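Local coordinates for putative uncharacterized protein (PDB 3BGK) that probably dehydrates the S-form of hydrated NAD(P)H at the expense of ADP, a step in repair of the damaged cofactor, at residues M35-K47 with F264-L278. Sequence-based numbering, arbitrary orientation.
With K (potassium ion), chain C.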
loop_
_atom_site.group_PDB
_atom_site.type_symbol
_atom_site.label_atom_id
_atom_site.label_comp_id
_atom_site.label_asym_id
_atom_site.label_seq_id
_atom_site.Cartn_x
_atom_site.Cartn_y
_atom_site.Cartn_z
HETATM N N MSE A 35 -17.137 23.938 30.389
HETATM C CA MSE A 35 -15.775 23.432 30.764
HETATM C C MSE A 35 -14.876 23.106 29.567
HETATM O O MSE A 35 -15.352 22.810 28.468
HETATM C CB MSE A 35 -15.865 22.216 31.698
HETATM C CG MSE A 35 -16.808 21.109 31.229
HETATM SE SE MSE A 35 -16.212 19.318 31.721
HETATM C CE MSE A 35 -15.788 19.631 33.616
ATOM N N ILE A 36 -13.568 23.161 29.807
ATOM C CA ILE A 36 -12.564 22.976 28.763
ATOM C C ILE A 36 -11.914 21.587 28.834
ATOM O O ILE A 36 -11.467 21.148 29.896
ATOM C CB ILE A 36 -11.490 24.104 28.800
ATOM C CG1 ILE A 36 -10.319 23.775 27.858
ATOM C CG2 ILE A 36 -11.032 24.381 30.245
ATOM C CD1 ILE A 36 -9.097 24.676 27.998
ATOM N N ILE A 37 -11.878 20.905 27.693
ATOM C CA ILE A 37 -11.256 19.594 27.593
ATOM C C ILE A 37 -9.784 19.799 27.272
ATOM O O ILE A 37 -9.437 20.346 26.222
ATOM C CB ILE A 37 -11.932 18.709 26.503
ATOM C CG1 ILE A 37 -13.468 18.781 26.582
ATOM C CG2 ILE A 37 -11.426 17.270 26.573
ATOM C CD1 ILE A 37 -14.093 18.347 27.918
ATOM N N ASP A 38 -8.926 19.373 28.193
ATOM C CA ASP A 38 -7.482 19.509 28.019
ATOM C C ASP A 38 -6.750 18.178 28.187
ATOM O O ASP A 38 -7.375 17.115 28.184
ATOM C CB ASP A 38 -6.913 20.586 28.957
ATOM C CG ASP A 38 -7.206 20.316 30.428
ATOM O OD1 ASP A 38 -6.630 21.032 31.276
ATOM O OD2 ASP A 38 -8.006 19.408 30.744
ATOM N N ASP A 39 -5.430 18.244 28.327
ATOM C CA ASP A 39 -4.608 17.053 28.418
ATOM C C ASP A 39 -4.773 16.328 29.748
ATOM O O ASP A 39 -4.704 15.103 29.796
ATOM C CB ASP A 39 -3.131 17.374 28.140
ATOM C CG ASP A 39 -2.547 18.413 29.097
ATOM O OD1 ASP A 39 -3.308 19.169 29.746
ATOM O OD2 ASP A 39 -1.305 18.477 29.187
ATOM N N LEU A 40 -5.004 17.091 30.816
ATOM C CA LEU A 40 -5.175 16.525 32.153
ATOM C C LEU A 40 -6.399 15.615 32.214
ATOM O O LEU A 40 -6.376 14.577 32.881
ATOM C CB LEU A 40 -5.267 17.630 33.215
ATOM C CG LEU A 40 -4.189 18.728 33.213
ATOM C CD1 LEU A 40 -4.483 19.804 34.259
ATOM C CD2 LEU A 40 -2.781 18.167 33.398
ATOM N N LEU A 41 -7.461 15.998 31.515
ATOM C CA LEU A 41 -8.631 15.146 31.397
ATOM C C LEU A 41 -8.264 13.898 30.597
ATOM O O LEU A 41 -8.597 12.781 30.990
ATOM C CB LEU A 41 -9.795 15.900 30.743
ATOM C CG LEU A 41 -11.210 15.288 30.705
ATOM C CD1 LEU A 41 -11.383 14.303 29.553
ATOM C CD2 LEU A 41 -11.614 14.646 32.025
ATOM N N THR A 42 -7.565 14.103 29.482
ATOM C CA THR A 42 -7.156 13.020 28.589
ATOM C C THR A 42 -6.195 12.057 29.290
ATOM O O THR A 42 -6.314 10.838 29.138
ATOM C CB THR A 42 -6.553 13.595 27.292
ATOM O OG1 THR A 42 -7.523 14.448 26.676
ATOM C CG2 THR A 42 -6.169 12.494 26.313
ATOM N N LYS A 43 -5.266 12.607 30.072
ATOM C CA LYS A 43 -4.397 11.810 30.934
ATOM C C LYS A 43 -5.181 11.063 32.009
ATOM O O LYS A 43 -4.727 10.020 32.489
ATOM C CB LYS A 43 -3.321 12.667 31.604
ATOM C CG LYS A 43 -2.218 13.152 30.681
ATOM C CD LYS A 43 -1.163 13.919 31.468
ATOM C CE LYS A 43 -0.684 15.165 30.729
ATOM N NZ LYS A 43 0.021 14.871 29.446
ATOM N N LYS A 44 -6.342 11.582 32.397
ATOM C CA LYS A 44 -7.178 10.881 33.370
ATOM C C LYS A 44 -7.849 9.653 32.748
ATOM O O LYS A 44 -8.000 8.623 33.411
ATOM C CB LYS A 44 -8.232 11.812 33.978
ATOM C CG LYS A 44 -8.974 11.209 35.174
ATOM C CD LYS A 44 -10.467 11.504 35.128
ATOM C CE LYS A 44 -10.775 12.919 35.594
ATOM N NZ LYS A 44 -12.232 13.222 35.498
ATOM N N ILE A 45 -8.243 9.769 31.480
ATOM C CA ILE A 45 -8.935 8.690 30.772
ATOM C C ILE A 45 -7.975 7.599 30.293
ATOM O O ILE A 45 -8.163 6.420 30.609
ATOM C CB ILE A 45 -9.789 9.228 29.594
ATOM C CG1 ILE A 45 -10.927 10.122 30.119
ATOM C CG2 ILE A 45 -10.313 8.085 28.693
ATOM C CD1 ILE A 45 -11.736 9.535 31.275
ATOM N N ILE A 46 -6.947 7.995 29.545
ATOM C CA ILE A 46 -5.958 7.041 29.033
ATOM C C ILE A 46 -5.133 6.453 30.187
ATOM O O ILE A 46 -4.085 6.985 30.569
ATOM C CB ILE A 46 -5.074 7.644 27.896
ATOM C CG1 ILE A 46 -5.971 8.233 26.790
ATOM C CG2 ILE A 46 -4.130 6.582 27.337
ATOM C CD1 ILE A 46 -5.251 8.894 25.636
ATOM N N LYS A 47 -5.648 5.366 30.752
ATOM C CA LYS A 47 -5.011 4.679 31.870
ATOM C C LYS A 47 -4.072 3.582 31.378
ATOM O O LYS A 47 -4.338 2.967 30.352
ATOM C CB LYS A 47 -6.070 4.093 32.809
ATOM C CG LYS A 47 -6.861 5.144 33.593
ATOM C CD LYS A 47 -7.260 4.647 34.986
ATOM C CE LYS A 47 -8.539 3.830 34.951
ATOM N NZ LYS A 47 -8.753 3.097 36.230
ATOM N N PHE A 264 -12.317 2.232 27.168
ATOM C CA PHE A 264 -12.435 3.003 28.419
ATOM C C PHE A 264 -13.900 3.116 28.856
ATOM O O PHE A 264 -14.684 3.839 28.235
ATOM C CB PHE A 264 -11.810 4.400 28.286
ATOM C CG PHE A 264 -10.401 4.399 27.764
ATOM C CD1 PHE A 264 -9.362 3.844 28.504
ATOM C CD2 PHE A 264 -10.105 4.977 26.528
ATOM C CE1 PHE A 264 -8.049 3.851 28.017
ATOM C CE2 PHE A 264 -8.790 4.994 26.030
ATOM C CZ PHE A 264 -7.766 4.430 26.777
ATOM N N HIS A 265 -14.256 2.404 29.932
ATOM C CA HIS A 265 -15.662 2.219 30.325
ATOM C C HIS A 265 -16.131 3.140 31.445
ATOM O O HIS A 265 -17.243 2.982 31.954
ATOM C CB HIS A 265 -15.928 0.758 30.708
ATOM C CG HIS A 265 -15.444 -0.222 29.689
ATOM N ND1 HIS A 265 -14.233 -0.872 29.801
ATOM C CD2 HIS A 265 -15.988 -0.634 28.520
ATOM C CE1 HIS A 265 -14.061 -1.656 28.752
ATOM N NE2 HIS A 265 -15.110 -1.529 27.958
ATOM N N THR A 266 -15.291 4.097 31.829
ATOM C CA THR A 266 -15.684 5.114 32.796
ATOM C C THR A 266 -16.639 6.120 32.123
ATOM O O THR A 266 -17.203 5.812 31.064
ATOM C CB THR A 266 -14.452 5.788 33.448
ATOM O OG1 THR A 266 -14.883 6.636 34.521
ATOM C CG2 THR A 266 -13.644 6.598 32.418
ATOM N N ASP A 267 -16.835 7.294 32.724
ATOM C CA ASP A 267 -17.793 8.280 32.201
ATOM C C ASP A 267 -17.686 8.458 30.684
ATOM O O ASP A 267 -16.642 8.870 30.164
ATOM C CB ASP A 267 -17.638 9.629 32.909
ATOM C CG ASP A 267 -18.775 10.590 32.592
ATOM O OD1 ASP A 267 -19.915 10.122 32.361
ATOM O OD2 ASP A 267 -18.527 11.818 32.580
ATOM N N ARG A 268 -18.776 8.146 29.987
ATOM C CA ARG A 268 -18.780 8.131 28.525
ATOM C C ARG A 268 -18.597 9.517 27.882
ATOM O O ARG A 268 -18.004 9.625 26.801
ATOM C CB ARG A 268 -20.033 7.428 28.000
ATOM C CG ARG A 268 -19.913 6.927 26.551
ATOM C CD ARG A 268 -21.060 5.992 26.157
ATOM N NE ARG A 268 -22.369 6.512 26.566
ATOM C CZ ARG A 268 -23.086 6.049 27.591
ATOM N NH1 ARG A 268 -22.638 5.034 28.325
ATOM N NH2 ARG A 268 -24.259 6.600 27.879
ATOM N N PHE A 269 -19.092 10.563 28.540
ATOM C CA PHE A 269 -18.866 11.933 28.076
ATOM C C PHE A 269 -17.380 12.298 28.082
ATOM O O PHE A 269 -16.883 12.903 27.132
ATOM C CB PHE A 269 -19.654 12.949 28.915
ATOM C CG PHE A 269 -19.279 14.386 28.636
ATOM C CD1 PHE A 269 -19.940 15.112 27.650
ATOM C CD2 PHE A 269 -18.259 15.005 29.353
ATOM C CE1 PHE A 269 -19.594 16.432 27.387
ATOM C CE2 PHE A 269 -17.901 16.323 29.097
ATOM C CZ PHE A 269 -18.573 17.040 28.110
ATOM N N GLU A 270 -16.678 11.943 29.152
ATOM C CA GLU A 270 -15.270 12.301 29.274
ATOM C C GLU A 270 -14.399 11.469 28.333
ATOM O O GLU A 270 -13.395 11.963 27.800
ATOM C CB GLU A 270 -14.802 12.180 30.722
ATOM C CG GLU A 270 -15.563 13.101 31.690
ATOM C CD GLU A 270 -14.883 13.235 33.046
ATOM O OE1 GLU A 270 -14.343 12.221 33.562
ATOM O OE2 GLU A 270 -14.890 14.361 33.595
ATOM N N VAL A 271 -14.811 10.217 28.123
ATOM C CA VAL A 271 -14.134 9.290 27.215
ATOM C C VAL A 271 -14.184 9.800 25.774
ATOM O O VAL A 271 -13.162 9.837 25.087
ATOM C CB VAL A 271 -14.721 7.848 27.312
ATOM C CG1 VAL A 271 -14.237 6.986 26.156
ATOM C CG2 VAL A 271 -14.342 7.204 28.629
ATOM N N ALA A 272 -15.372 10.196 25.331
ATOM C CA ALA A 272 -15.544 10.780 24.006
ATOM C C ALA A 272 -14.837 12.131 23.913
ATOM O O ALA A 272 -14.235 12.450 22.886
ATOM C CB ALA A 272 -17.018 10.917 23.672
ATOM N N ALA A 273 -14.900 12.911 24.993
ATOM C CA ALA A 273 -14.220 14.205 25.056
ATOM C C ALA A 273 -12.716 14.048 24.870
ATOM O O ALA A 273 -12.109 14.774 24.079
ATOM C CB ALA A 273 -14.526 14.922 26.366
ATOM N N ALA A 274 -12.125 13.099 25.596
ATOM C CA ALA A 274 -10.702 12.782 25.459
ATOM C C ALA A 274 -10.333 12.417 24.007
ATOM O O ALA A 274 -9.374 12.960 23.450
ATOM C CB ALA A 274 -10.303 11.676 26.423
ATOM N N ALA A 275 -11.109 11.527 23.393
ATOM C CA ALA A 275 -10.912 11.167 21.996
ATOM C C ALA A 275 -10.880 12.421 21.118
ATOM O O ALA A 275 -9.974 12.588 20.292
ATOM C CB ALA A 275 -11.999 10.211 21.533
ATOM N N VAL A 276 -11.852 13.310 21.321
ATOM C CA VAL A 276 -11.936 14.565 20.581
ATOM C C VAL A 276 -10.720 15.455 20.831
ATOM O O VAL A 276 -10.193 16.056 19.889
ATOM C CB VAL A 276 -13.248 15.325 20.882
ATOM C CG1 VAL A 276 -13.280 16.692 20.176
ATOM C CG2 VAL A 276 -14.444 14.492 20.457
ATOM N N PHE A 277 -10.262 15.527 22.081
ATOM C CA PHE A 277 -9.084 16.338 22.396
ATOM C C PHE A 277 -7.837 15.813 21.692
ATOM O O PHE A 277 -7.102 16.582 21.072
ATOM C CB PHE A 277 -8.822 16.432 23.907
ATOM C CG PHE A 277 -7.477 17.045 24.251
ATOM C CD1 PHE A 277 -7.310 18.429 24.282
ATOM C CD2 PHE A 277 -6.370 16.237 24.515
ATOM C CE1 PHE A 277 -6.070 18.994 24.581
ATOM C CE2 PHE A 277 -5.129 16.797 24.813
ATOM C CZ PHE A 277 -4.981 18.177 24.844
ATOM N N LEU A 278 -7.602 14.507 21.798
ATOM C CA LEU A 278 -6.379 13.907 21.285
ATOM C C LEU A 278 -6.239 14.030 19.767
ATOM O O LEU A 278 -5.158 14.290 19.253
ATOM C CB LEU A 278 -6.274 12.446 21.735
ATOM C CG LEU A 278 -4.861 11.864 21.704
ATOM C CD1 LEU A 278 -3.939 12.639 22.622
ATOM C CD2 LEU A 278 -4.915 10.416 22.098
HETATM K K K C . -2.750 8.245 32.824
#
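Two donors of Thr-42 grip the carbonyl oxygen of Asp-38 from opposite faces of its plane: its backbone N and its OG1, with OG1 of Thr-42 3.1 Å from O of Asp-38. The hydroxyl thus stays inside the first turn of helix 39-45, next to the Phe-277 ring. One face of that ring covers the helix start, with C of Asp-38 over its centre and N of Asp-39 offset toward the rim. Helix 39-45 crosses the 268-278 segment of helix 268-287 at -119°, the segment axes 9.0 Å apart at closest; small Ala-274 allows this, its CA 4.7 Å from that of Thr-42. Ile-45, with CG1 beside its backbone N (chi1 -65°) and CG2 therefore anti to it, lays CG2 over a face of Phe-264, a CH-pi contact, while CD1 reaches CG2 of Thr-266. NZ of Lys-44 approaches OE1 of Glu-270 from the syn side at 3.0 Å, 23° out of the carboxylate plane, a salt bridge beside Leu-41. The carbonyls of Lys-43 and Ile-46 bind a potassium ion. In this alpha/beta three-layer sandwich, weakly bonded strand 36-37 is outermost in the chain's sheet, beside strand 233-237, and Ile-46 and Leu-278 pack against helices 249-263 and 295-310.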